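Local coordinates for Alpha/beta hydrolase (PDB 4R1D), which probably acts as a lipase effector of the H2 type VI secretion system of Pseudomonas aeruginosa, and is held in complex with the protein Tli4, at residues A[56-61]-A[302-307]. Numbering follows the deposited sequence.
Sequences GIMGTN and AQVVLG
Met58 reaches across to Val304 and Leu306 and makes nearly all of the contact between 56-61 and 302-307. Residues 56-61 begin with a type II beta turn from Gly56 to Gly59. The turn is closed by the hydrogen bond from Gly59 N to Gly56 O, 3.0 Å. Met58 holds the third position of this turn, with positive phi (55°), and its side chain leaves toward 302-307. CB of Met58 already touches Val304 CG1 at 3.7 Å. The chain then runs straight to the sulfur, with chi2 at 180°. Met58 SD settles between the two partners, 3.6 Å from Val304 CG1 and 3.6 Å from Leu306 CG. A bend at chi3 (-76°) turns Met58 CE back along Val304, 3.7 Å from Val304 O. The branch carbon CG of Leu306 lies against the sulfur, with CD1 and CD2 close by. All three side chains are buried, and Trp72 of strand 70-72 packs on both Val304 and Leu306. The indole NE1 of Trp72 also hydrogen-bonds Met58 O. This is loop-to-loop packing away from the calcium site. It joins the turn after strand 48-54 of the parallel sheet to the loop between helices 289-296 and 310-317. The position of 56-61, with a weak hydrogen bond from Ile57 N to Ser256 OG at the turn after strand 250-255, is consistent with the oxyanion loop beside the nucleophile elbow of an alpha/beta hydrolase.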
# COMPACT_ATOMS: atom_id res chain seq x y z
N GLY A 56 -4.60 -1.88 -8.68
CA GLY A 56 -5.43 -2.22 -7.54
C GLY A 56 -4.68 -2.57 -6.27
O GLY A 56 -3.65 -1.98 -5.94
N ILE A 57 -5.24 -3.54 -5.56
CA ILE A 57 -4.80 -3.94 -4.24
C ILE A 57 -3.29 -4.18 -4.17
O ILE A 57 -2.77 -5.03 -4.87
CB ILE A 57 -5.57 -5.22 -3.81
CG1 ILE A 57 -7.03 -4.89 -3.48
CG2 ILE A 57 -4.88 -5.90 -2.62
CD1 ILE A 57 -7.93 -6.14 -3.36
N MET A 58 -2.58 -3.40 -3.33
CA MET A 58 -1.14 -3.61 -3.13
C MET A 58 -0.35 -3.58 -4.45
O MET A 58 0.74 -4.15 -4.53
CB MET A 58 -0.89 -4.96 -2.42
CG MET A 58 -1.35 -4.99 -0.97
SD MET A 58 -1.07 -6.59 -0.14
CE MET A 58 -2.40 -7.58 -0.86
N GLY A 59 -0.88 -2.91 -5.46
CA GLY A 59 -0.39 -3.10 -6.82
C GLY A 59 0.72 -2.16 -7.26
O GLY A 59 1.33 -2.37 -8.32
N THR A 60 1.00 -1.15 -6.44
CA THR A 60 1.96 -0.11 -6.79
C THR A 60 3.20 -0.22 -5.91
O THR A 60 3.10 -0.37 -4.70
CB THR A 60 1.34 1.30 -6.64
OG1 THR A 60 0.18 1.42 -7.50
CG2 THR A 60 2.35 2.42 -6.99
N ASN A 61 4.37 -0.15 -6.53
CA ASN A 61 5.64 -0.13 -5.80
C ASN A 61 5.78 1.09 -4.92
O ASN A 61 5.38 2.18 -5.33
CB ASN A 61 6.80 -0.14 -6.80
CG ASN A 61 6.77 -1.33 -7.73
OD1 ASN A 61 6.46 -2.45 -7.31
ND2 ASN A 61 7.08 -1.10 -9.01
N ALA A 302 -1.03 -17.14 -1.95
CA ALA A 302 -1.14 -15.74 -2.36
C ALA A 302 0.18 -15.16 -2.89
O ALA A 302 1.24 -15.33 -2.28
CB ALA A 302 -1.67 -14.89 -1.22
N GLN A 303 0.10 -14.46 -4.02
CA GLN A 303 1.27 -13.80 -4.60
C GLN A 303 1.66 -12.56 -3.82
O GLN A 303 2.84 -12.20 -3.75
CB GLN A 303 0.99 -13.35 -6.03
CG GLN A 303 0.65 -14.43 -7.00
CD GLN A 303 0.70 -13.91 -8.41
OE1 GLN A 303 1.71 -13.34 -8.83
NE2 GLN A 303 -0.39 -14.05 -9.14
N VAL A 304 0.65 -11.86 -3.29
CA VAL A 304 0.90 -10.63 -2.57
C VAL A 304 0.25 -10.71 -1.21
O VAL A 304 -0.95 -10.98 -1.10
CB VAL A 304 0.38 -9.43 -3.35
CG1 VAL A 304 0.86 -8.16 -2.72
CG2 VAL A 304 0.86 -9.52 -4.79
N VAL A 305 1.04 -10.48 -0.16
CA VAL A 305 0.59 -10.72 1.20
C VAL A 305 1.07 -9.63 2.15
O VAL A 305 2.06 -8.97 1.88
CB VAL A 305 1.09 -12.09 1.71
CG1 VAL A 305 0.62 -13.21 0.80
CG2 VAL A 305 2.61 -12.10 1.84
N LEU A 306 0.36 -9.45 3.26
CA LEU A 306 0.82 -8.56 4.32
C LEU A 306 1.10 -9.32 5.62
O LEU A 306 1.26 -8.73 6.68
CB LEU A 306 -0.18 -7.43 4.57
CG LEU A 306 -0.38 -6.48 3.40
CD1 LEU A 306 -1.48 -5.47 3.69
CD2 LEU A 306 0.93 -5.75 3.11
N GLY A 307 1.14 -10.64 5.53
CA GLY A 307 1.48 -11.45 6.69
C GLY A 307 0.96 -12.87 6.61
O GLY A 307 0.06 -13.17 5.82